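Local structure of SorB (Sorangium cellulosum, 6B2V) at residues A46-D49 with G50-F54; Q60-P63 with A64-L68; I147-V150 with R151-A155. The protein contains, in this domain from module nine of the sorangicin assembly line, a pyran synthase of the dehydratase family that forms a pyran ring during polyketide antibiotic biosynthesis. All coordinates share one frame; numbering follows the deposited sequence.

In the fold
Contacts 1 and 2 follow one another along the chain in the predicted N-terminal hotdog fold, their centres about 11 Å apart. Contact 1 carries the chain from strand 41-48 to helix 53-56; contact 2 leads into helix 64-77. They touch: Phe62 of contact 2 packs edge-to-face with both Phe48 and Phe54 of contact 1, and Gly50 O probably accepts a hydrogen bond from Gln60 NE2, so the two turns share one aromatic cluster. Contact 3, the end of helix 147-152, leads into the predicted C-terminal hotdog fold. Its centre lies about 39 Å from contact 1's and about 31 Å from contact 2's, and it touches neither, so the three sample both halves of this double-hotdog domain.

Contact 1: residues A46-D49 with G50-F54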
ATOM      1  N   ALA A  46      17.336  -8.219   0.501  1.00 19.48           N
ATOM      2  CA  ALA A  46      17.082  -8.582  -0.860  1.00 18.46           C
ATOM      3  C   ALA A  46      17.838  -7.653  -1.798  1.00 19.77           C
ATOM      4  O   ALA A  46      18.015  -6.540  -1.521  1.00 20.86           O
ATOM      5  CB  ALA A  46      15.585  -8.533  -1.167  1.00 20.11           C
ATOM      6  N   VAL A  47      18.246  -8.165  -2.934  1.00 19.66           N
ATOM      7  CA  VAL A  47      18.899  -7.379  -3.944  1.00 19.90           C
ATOM      8  C   VAL A  47      18.013  -7.318  -5.179  1.00 22.68           C
ATOM      9  O   VAL A  47      17.575  -8.294  -5.612  1.00 23.39           O
ATOM     10  CB  VAL A  47      20.221  -8.020  -4.375  1.00 25.34           C
ATOM     11  CG1 VAL A  47      20.844  -7.225  -5.474  1.00 27.36           C
ATOM     12  CG2 VAL A  47      21.146  -8.103  -3.194  1.00 27.84           C
ATOM     13  N   PHE A  48      17.784  -6.133  -5.697  1.00 21.82           N
ATOM     14  CA  PHE A  48      16.978  -5.916  -6.865  1.00 22.69           C
ATOM     15  C   PHE A  48      17.795  -5.324  -7.969  1.00 25.27           C
ATOM     16  O   PHE A  48      18.628  -4.525  -7.740  1.00 23.94           O
ATOM     17  CB  PHE A  48      15.828  -4.981  -6.539  1.00 23.91           C
ATOM     18  CG  PHE A  48      15.010  -5.436  -5.389  1.00 23.79           C
ATOM     19  CD1 PHE A  48      14.060  -6.401  -5.556  1.00 22.63           C
ATOM     20  CD2 PHE A  48      15.211  -4.945  -4.147  1.00 21.04           C
ATOM     21  CE1 PHE A  48      13.327  -6.841  -4.510  1.00 21.47           C
ATOM     22  CE2 PHE A  48      14.469  -5.386  -3.093  1.00 18.42           C
ATOM     23  CZ  PHE A  48      13.522  -6.348  -3.271  1.00 21.51           C
ATOM     24  N   ASP A  49      17.586  -5.823  -9.153  1.00 24.13           N
ATOM     25  CA  ASP A  49      18.287  -5.337 -10.321  1.00 27.67           C
ATOM     26  C   ASP A  49      17.513  -4.458 -11.266  1.00 28.61           C
ATOM     27  O   ASP A  49      18.066  -3.931 -12.158  1.00 29.54           O
ATOM     28  CB  ASP A  49      18.977  -6.462 -11.081  1.00 30.20           C
ATOM     29  CG  ASP A  49      18.031  -7.409 -11.728  1.00 32.49           C
ATOM     30  OD1 ASP A  49      16.849  -7.175 -11.782  1.00 28.17           O
ATOM     31  OD2 ASP A  49      18.508  -8.417 -12.175  1.00 37.05           O
ATOM     32  N   GLY A  50      16.245  -4.256 -11.007  1.00 24.91           N
ATOM     33  CA  GLY A  50      15.451  -3.427 -11.865  1.00 27.48           C
ATOM     34  C   GLY A  50      14.676  -4.126 -12.956  1.00 27.93           C
ATOM     35  O   GLY A  50      13.851  -3.527 -13.603  1.00 27.36           O
ATOM     36  N   ALA A  51      14.934  -5.401 -13.119  1.00 29.74           N
ATOM     37  CA  ALA A  51      14.205  -6.178 -14.111  1.00 28.70           C
ATOM     38  C   ALA A  51      13.011  -6.901 -13.514  1.00 32.06           C
ATOM     39  O   ALA A  51      12.305  -7.559 -14.224  1.00 32.22           O
ATOM     40  CB  ALA A  51      15.125  -7.135 -14.835  1.00 29.10           C
ATOM     41  N   GLU A  52      12.804  -6.773 -12.221  1.00 23.94           N
ATOM     42  CA  GLU A  52      11.673  -7.353 -11.552  1.00 24.95           C
ATOM     43  C   GLU A  52      10.410  -6.682 -12.100  1.00 26.66           C
ATOM     44  O   GLU A  52      10.398  -5.505 -12.315  1.00 25.82           O
ATOM     45  CB  GLU A  52      11.776  -7.129 -10.026  1.00 26.93           C
ATOM     46  CG  GLU A  52      12.920  -7.844  -9.320  1.00 28.87           C
ATOM     47  CD  GLU A  52      14.243  -7.105  -9.422  1.00 25.62           C
ATOM     48  OE1 GLU A  52      14.254  -5.996  -9.842  1.00 25.54           O
ATOM     49  OE2 GLU A  52      15.262  -7.668  -9.065  1.00 29.60           O
ATOM     50  N   PRO A  53       9.336  -7.444 -12.292  1.00 27.46           N
ATOM     51  CA  PRO A  53       8.132  -6.873 -12.856  1.00 26.06           C
ATOM     52  C   PRO A  53       7.598  -5.757 -11.990  1.00 25.88           C
ATOM     53  O   PRO A  53       7.277  -4.731 -12.515  1.00 24.90           O
ATOM     54  CB  PRO A  53       7.175  -8.047 -12.859  1.00 26.34           C
ATOM     55  CG  PRO A  53       8.050  -9.207 -13.057  1.00 27.03           C
ATOM     56  CD  PRO A  53       9.205  -8.887 -12.147  1.00 28.58           C
ATOM     57  N   PHE A  54       7.651  -5.899 -10.680  1.00 23.06           N
ATOM     58  CA  PHE A  54       7.118  -4.851  -9.807  1.00 25.45           C
ATOM     59  C   PHE A  54       7.799  -3.522 -10.011  1.00 23.60           C
ATOM     60  O   PHE A  54       7.206  -2.524  -9.777  1.00 23.31           O
ATOM     61  CB  PHE A  54       6.925  -5.263  -8.358  1.00 23.52           C
ATOM     62  CG  PHE A  54       8.160  -5.187  -7.530  1.00 24.31           C
ATOM     63  CD1 PHE A  54       9.043  -6.209  -7.514  1.00 25.24           C
ATOM     64  CD2 PHE A  54       8.423  -4.093  -6.791  1.00 23.91           C
ATOM     65  CE1 PHE A  54      10.185  -6.135  -6.769  1.00 22.46           C
ATOM     66  CE2 PHE A  54       9.561  -3.999  -6.059  1.00 20.37           C
ATOM     67  CZ  PHE A  54      10.439  -5.019  -6.032  1.00 21.83           C
TER
HETATM   68  O   HOH W   1      15.132  -9.682  -7.271  1.00 34.93           O
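Between Asp49 and Glu52 the backbone turns out of a strand and into a helix, passing through Gly50 at a positive phi (94°), where a side chain would collide with Asp49 O. Glu52, at the N-cap position, bends its chain at chi2 and returns its carboxylate to the turn. There OE2 takes the Asp49 N-H with its syn lone pair (Asp49 N to Glu52 OE2 3.0 Å, 161° at the hydrogen), while OE1 takes Gly50 N, also on the syn side. Asp49 closes an Asx turn, Ala51 N donating to Asp49 OD1 (2.9 Å) from above the carboxylate plane. The two acids lie close, Asp49 OD1 to Glu52 OE2 3.2 Å, a likely repulsion offset by the amide donors. A water gives a hydrogen to Glu52 OE2 (2.7 Å) and bonds more loosely to Val47 O. Further along, the edge of Phe54 is turned to the face of Phe48 in an offset edge-to-face pair, planes at 85° and CZ of Phe54 3.7 Å from CE1 of Phe48. In the predicted N-terminal hotdog fold, strand 41-48 pairs here with strand 101-110, Phe48 also touching Leu103, while Phe62, leading toward helix 64-77, meets both rings edge-to-face.

Contact 2: residues Q60-P63 with A64-L68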
ATOM      1  N   GLN A  60      10.546   2.113 -12.432  1.00 19.99           N
ATOM      2  CA  GLN A  60      11.747   1.775 -11.709  1.00 19.82           C
ATOM      3  C   GLN A  60      11.807   2.301 -10.289  1.00 21.93           C
ATOM      4  O   GLN A  60      12.830   2.221  -9.672  1.00 21.27           O
ATOM      5  CB  GLN A  60      13.012   2.167 -12.456  1.00 24.98           C
ATOM      6  CG  GLN A  60      13.084   1.640 -13.875  1.00 25.26           C
ATOM      7  CD  GLN A  60      12.982   0.147 -13.997  1.00 28.21           C
ATOM      8  OE1 GLN A  60      12.255  -0.346 -14.803  1.00 31.05           O
ATOM      9  NE2 GLN A  60      13.735  -0.549 -13.254  1.00 28.01           N
ATOM     10  N   LEU A  61      10.681   2.769  -9.802  1.00 18.59           N
ATOM     11  CA  LEU A  61      10.558   3.319  -8.468  1.00 17.71           C
ATOM     12  C   LEU A  61       9.936   2.278  -7.543  1.00 18.60           C
ATOM     13  O   LEU A  61       8.910   1.786  -7.791  1.00 16.64           O
ATOM     14  CB  LEU A  61       9.711   4.586  -8.517  1.00 17.33           C
ATOM     15  CG  LEU A  61       9.256   5.153  -7.182  1.00 17.86           C
ATOM     16  CD1 LEU A  61      10.416   5.735  -6.423  1.00 17.91           C
ATOM     17  CD2 LEU A  61       8.180   6.176  -7.337  1.00 20.63           C
ATOM     18  N   PHE A  62      10.596   1.973  -6.438  1.00 15.94           N
ATOM     19  CA  PHE A  62      10.089   0.956  -5.540  1.00 17.27           C
ATOM     20  C   PHE A  62       8.812   1.500  -4.960  1.00 14.94           C
ATOM     21  O   PHE A  62       8.825   2.498  -4.334  1.00 16.70           O
ATOM     22  CB  PHE A  62      11.144   0.709  -4.451  1.00 15.93           C
ATOM     23  CG  PHE A  62      11.038  -0.608  -3.752  1.00 15.44           C
ATOM     24  CD1 PHE A  62      10.181  -0.782  -2.734  1.00 12.92           C
ATOM     25  CD2 PHE A  62      11.858  -1.643  -4.087  1.00 17.34           C
ATOM     26  CE1 PHE A  62      10.108  -1.969  -2.045  1.00 13.83           C
ATOM     27  CE2 PHE A  62      11.773  -2.858  -3.434  1.00 18.61           C
ATOM     28  CZ  PHE A  62      10.892  -3.020  -2.414  1.00 15.05           C
ATOM     29  N   PRO A  63       7.723   0.769  -5.124  1.00 16.07           N
ATOM     30  CA  PRO A  63       6.454   1.283  -4.670  1.00 16.38           C
ATOM     31  C   PRO A  63       6.348   1.348  -3.179  1.00 13.81           C
ATOM     32  O   PRO A  63       6.765   0.468  -2.501  1.00 13.99           O
ATOM     33  CB  PRO A  63       5.427   0.284  -5.230  1.00 17.38           C
ATOM     34  CG  PRO A  63       6.133  -0.437  -6.268  1.00 17.81           C
ATOM     35  CD  PRO A  63       7.557  -0.486  -5.846  1.00 15.85           C
ATOM     36  N   ALA A  64       5.619   2.338  -2.724  1.00 15.56           N
ATOM     37  CA  ALA A  64       5.416   2.535  -1.295  1.00 16.17           C
ATOM     38  C   ALA A  64       4.786   1.301  -0.648  1.00 15.57           C
ATOM     39  O   ALA A  64       5.165   0.827   0.360  1.00 14.33           O
ATOM     40  CB  ALA A  64       4.512   3.738  -1.065  1.00 16.81           C
ATOM     41  N   VAL A  65       3.837   0.754  -1.371  1.00 15.30           N
ATOM     42  CA  VAL A  65       3.107  -0.384  -0.943  1.00 14.45           C
ATOM     43  C   VAL A  65       3.960  -1.635  -0.818  1.00 14.87           C
ATOM     44  O   VAL A  65       3.646  -2.505  -0.103  1.00 14.75           O
ATOM     45  CB  VAL A  65       1.814  -0.537  -1.789  1.00 17.14           C
ATOM     46  CG1 VAL A  65       2.040  -1.216  -3.112  1.00 17.50           C
ATOM     47  CG2 VAL A  65       0.609  -0.946  -1.007  1.00 21.08           C
ATOM     48  N   ALA A  66       5.004  -1.730  -1.626  1.00 13.71           N
ATOM     49  CA  ALA A  66       5.917  -2.865  -1.588  1.00 14.20           C
ATOM     50  C   ALA A  66       6.716  -2.926  -0.300  1.00 13.42           C
ATOM     51  O   ALA A  66       7.110  -3.952   0.090  1.00 14.58           O
ATOM     52  CB  ALA A  66       6.811  -2.938  -2.801  1.00 14.89           C
ATOM     53  N   TYR A  67       6.962  -1.780   0.323  1.00 12.42           N
ATOM     54  CA  TYR A  67       7.667  -1.776   1.589  1.00 13.66           C
ATOM     55  C   TYR A  67       6.853  -2.450   2.667  1.00 14.66           C
ATOM     56  O   TYR A  67       7.384  -3.035   3.558  1.00 14.19           O
ATOM     57  CB  TYR A  67       8.030  -0.352   2.015  1.00 12.41           C
ATOM     58  CG  TYR A  67       9.035   0.383   1.120  1.00 11.28           C
ATOM     59  CD1 TYR A  67      10.368   0.111   1.197  1.00 12.97           C
ATOM     60  CD2 TYR A  67       8.638   1.387   0.312  1.00 12.64           C
ATOM     61  CE1 TYR A  67      11.263   0.771   0.409  1.00 14.81           C
ATOM     62  CE2 TYR A  67       9.516   2.051  -0.482  1.00 14.04           C
ATOM     63  CZ  TYR A  67      10.830   1.757  -0.432  1.00 15.47           C
ATOM     64  OH  TYR A  67      11.670   2.475  -1.207  1.00 16.63           O
ATOM     65  N   LEU A  68       5.549  -2.252   2.618  1.00 13.34           N
ATOM     66  CA  LEU A  68       4.661  -2.838   3.575  1.00 12.38           C
ATOM     67  C   LEU A  68       4.688  -4.335   3.429  1.00 14.35           C
ATOM     68  O   LEU A  68       4.724  -5.025   4.364  1.00 15.58           O
ATOM     69  CB  LEU A  68       3.226  -2.338   3.404  1.00 13.81           C
ATOM     70  CG  LEU A  68       3.006  -0.837   3.581  1.00 13.27           C
ATOM     71  CD1 LEU A  68       1.589  -0.433   3.309  1.00 15.72           C
ATOM     72  CD2 LEU A  68       3.426  -0.357   4.950  1.00 14.81           C
TER
HETATM   73  O   HOH W   2      10.607   4.191  -3.189  1.00 17.79           O
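Phe62 and Tyr67 form the apolar centre, with CD1 of Phe62 placed 3.5 Å above one face of the tyrosine ring, offset toward its rim. The planes are inclined at 40° and the centroids are 4.6 Å apart, a geometry that is neither a parallel stack nor an edge-to-face pair. Phe62 reaches this place because its CG stands opposite the backbone N (chi1 -159°), which carries the ring forward toward Ala66 and Tyr67. The next atom of the same ring edge, CE1, meets the methyl CB of Ala66 at 3.5 Å. That methyl is also approached by the proline ring, with Pro63 CD 4.0 Å from Ala66 CB, so it is met by both Phe62 and Pro63 from neighbouring directions.

Outward from this core, Pro63 O receives the Ala66 N-H at 2.9 Å. The bond is bent, 133° at the hydrogen, and the donor stands well above the carbonyl plane, as suits a tight turn rather than a straight helical bond. At the polar edge a water lies in the plane of the tyrosine ring. It donates to Phe62 O (2.7 Å) and is hydrogen-bonded to Tyr67 OH (2.8 Å), thereby tying the phenol to the backbone at Phe62, which probably limits the ring's movement. Nearby, Ala64 O accepts a bond from Trp90 NE1 of strand 82-90. Aromatic and proline packing thus lines the entry to helix 64-77, the long helix that a hotdog fold wraps in its antiparallel sheet.

Contact 3: residues I147-V150 with R151-A155; sequences IEAV and RTRCA
Arg153 curls back from the end of the helix over Val150, and its side chain can be followed outward atom by atom. CB lies near the carbonyls of Ala149 and Val150. From there chi1 of 66° swings CG between the backbone N and the carbonyl carbon, over the same two oxygens, with Arg153 CG 3.5 Å from Val150 O. The chain then runs extended to NE, CD passing Ala149 O, and lays one guanidinium face on Val150: CA of Val150 sits 4.0 Å above the plane, over its centre, while CG2 is 3.6 Å from Arg153 NH2. The other terminal nitrogen, NH1, comes within 3.9 Å of Ala149 CB. The charged end has its stronger partner elsewhere, a salt bridge from NE to Glu187.

The backbone here is finishing a helix. Arg151 N and Thr152 N still make regular bonds to Ile147 O and Glu148 O, but Arg153 N turns to Val150 O (3.1 Å) and keeps a weak bond to Ala149 O. The hydroxyl of Thr152 donates to that same Ala149 O (OG1 to O 2.9 Å), giving the carbonyl a second donor as the helical pattern fails. Thr152 CG2 packs 3.3 Å from Glu148 OE2. The other oxygen, OE1, faces Arg151 NH1 at a long 3.8 Å, well out of the guanidinium plane, so this salt bridge is one of charges alone; a water in that plane accepts from NH1 and donates to OE1, bridging the two groups.

Val150 faces inward, its CG1 touching Cys154 SG, and rests on Leu189 of strand 187-192 and His252 of strand 250-255. Helix 147-152 is thereby seated against these two neighbouring antiparallel strands just before the chain enters strand 156-158.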
ATOM      1  N   ILE A 147     -22.354  -1.694  -1.300  1.00 10.01           N
ATOM      2  CA  ILE A 147     -21.806  -1.196  -2.536  1.00 10.14           C
ATOM      3  C   ILE A 147     -22.812  -0.439  -3.384  1.00  9.50           C
ATOM      4  O   ILE A 147     -22.468   0.516  -3.953  1.00 10.01           O
ATOM      5  CB  ILE A 147     -21.158  -2.345  -3.335  1.00  9.45           C
ATOM      6  CG1 ILE A 147     -20.069  -2.968  -2.498  1.00 11.31           C
ATOM      7  CG2 ILE A 147     -20.607  -1.915  -4.697  1.00  9.72           C
ATOM      8  CD1 ILE A 147     -19.741  -4.357  -2.933  1.00 13.66           C
ATOM      9  N   GLU A 148     -24.036  -0.919  -3.444  1.00 10.30           N
ATOM     10  CA  GLU A 148     -25.015  -0.189  -4.217  1.00  9.70           C
ATOM     11  C   GLU A 148     -25.270   1.223  -3.659  1.00 10.33           C
ATOM     12  O   GLU A 148     -25.425   2.157  -4.392  1.00 10.11           O
ATOM     13  CB  GLU A 148     -26.316  -0.972  -4.420  1.00 12.06           C
ATOM     14  CG  GLU A 148     -27.551  -0.120  -4.762  1.00 11.17           C
ATOM     15  CD  GLU A 148     -27.574   0.505  -6.158  1.00 10.93           C
ATOM     16  OE1 GLU A 148     -26.630   0.385  -6.872  1.00 13.31           O
ATOM     17  OE2 GLU A 148     -28.581   1.124  -6.448  1.00 15.63           O
ATOM     18  N   ALA A 149     -25.293   1.328  -2.340  1.00  9.53           N
ATOM     19  CA  ALA A 149     -25.494   2.627  -1.750  1.00 10.08           C
ATOM     20  C   ALA A 149     -24.374   3.560  -2.124  1.00 10.32           C
ATOM     21  O   ALA A 149     -24.604   4.672  -2.449  1.00 10.61           O
ATOM     22  CB  ALA A 149     -25.584   2.502  -0.259  1.00 11.78           C
ATOM     23  N   VAL A 150     -23.159   3.056  -2.090  1.00  9.92           N
ATOM     24  CA  VAL A 150     -22.036   3.874  -2.467  1.00  8.66           C
ATOM     25  C   VAL A 150     -22.128   4.292  -3.931  1.00 10.58           C
ATOM     26  O   VAL A 150     -21.903   5.404  -4.223  1.00 10.08           O
ATOM     27  CB  VAL A 150     -20.696   3.164  -2.262  1.00  9.16           C
ATOM     28  CG1 VAL A 150     -19.564   4.027  -2.781  1.00 12.02           C
ATOM     29  CG2 VAL A 150     -20.462   2.826  -0.822  1.00 11.55           C
ATOM     30  N   ARG A 151     -22.529   3.387  -4.817  1.00 10.24           N
ATOM     31  CA  ARG A 151     -22.633   3.755  -6.222  1.00  9.61           C
ATOM     32  C   ARG A 151     -23.621   4.919  -6.407  1.00 10.89           C
ATOM     33  O   ARG A 151     -23.346   5.828  -7.113  1.00 11.97           O
ATOM     34  CB  ARG A 151     -23.231   2.613  -7.090  1.00 10.82           C
ATOM     35  CG  ARG A 151     -22.388   1.390  -7.307  1.00 12.57           C
ATOM     36  CD  ARG A 151     -23.060   0.459  -8.361  1.00 11.92           C
ATOM     37  NE  ARG A 151     -23.238   1.123  -9.628  1.00 16.55           N
ATOM     38  CZ  ARG A 151     -24.160   0.834 -10.540  1.00 20.97           C
ATOM     39  NH1 ARG A 151     -25.024  -0.118 -10.331  1.00 19.24           N
ATOM     40  NH2 ARG A 151     -24.226   1.522 -11.660  1.00 21.95           N
ATOM     41  N   THR A 152     -24.733   4.895  -5.716  1.00 10.04           N
ATOM     42  CA  THR A 152     -25.740   5.932  -5.850  1.00  9.13           C
ATOM     43  C   THR A 152     -25.322   7.327  -5.405  1.00  9.52           C
ATOM     44  O   THR A 152     -25.904   8.257  -5.858  1.00 10.79           O
ATOM     45  CB  THR A 152     -27.099   5.564  -5.225  1.00 10.13           C
ATOM     46  OG1 THR A 152     -26.997   5.640  -3.836  1.00 10.69           O
ATOM     47  CG2 THR A 152     -27.540   4.194  -5.658  1.00 11.73           C
ATOM     48  N   ARG A 153     -24.308   7.409  -4.565  1.00  9.43           N
ATOM     49  CA  ARG A 153     -23.822   8.679  -4.030  1.00 10.36           C
ATOM     50  C   ARG A 153     -22.485   9.153  -4.600  1.00  9.64           C
ATOM     51  O   ARG A 153     -21.866   9.986  -4.088  1.00 10.40           O
ATOM     52  CB  ARG A 153     -23.846   8.686  -2.504  1.00 10.83           C
ATOM     53  CG  ARG A 153     -22.913   7.727  -1.826  1.00 11.37           C
ATOM     54  CD  ARG A 153     -23.078   7.749  -0.332  1.00 14.69           C
ATOM     55  NE  ARG A 153     -22.046   6.984   0.304  1.00 13.66           N
ATOM     56  CZ  ARG A 153     -22.262   5.922   1.042  1.00 15.71           C
ATOM     57  NH1 ARG A 153     -23.482   5.472   1.198  1.00 17.31           N
ATOM     58  NH2 ARG A 153     -21.251   5.324   1.589  1.00 18.76           N
ATOM     59  N   CYS A 154     -22.061   8.538  -5.685  1.00  9.77           N
ATOM     60  CA  CYS A 154     -20.828   8.928  -6.407  1.00  8.46           C
ATOM     61  C   CYS A 154     -21.197   9.229  -7.869  1.00 10.27           C
ATOM     62  O   CYS A 154     -21.212   8.394  -8.654  1.00 10.49           O
ATOM     63  CB  CYS A 154     -19.769   7.826  -6.445  1.00  9.63           C
ATOM     64  SG  CYS A 154     -19.043   7.462  -4.802  1.00 12.38           S
ATOM     65  N   ALA A 155     -21.524  10.474  -8.133  1.00  9.20           N
ATOM     66  CA  ALA A 155     -22.055  10.904  -9.386  1.00  9.09           C
ATOM     67  C   ALA A 155     -21.164  11.077 -10.562  1.00 10.62           C
ATOM     68  O   ALA A 155     -21.627  11.046 -11.636  1.00 15.15           O
ATOM     69  CB  ALA A 155     -22.873  12.170  -9.154  1.00 10.25           C
TER
HETATM   70  O   HOH W   3     -26.182  -1.668  -8.328  1.00 13.03           O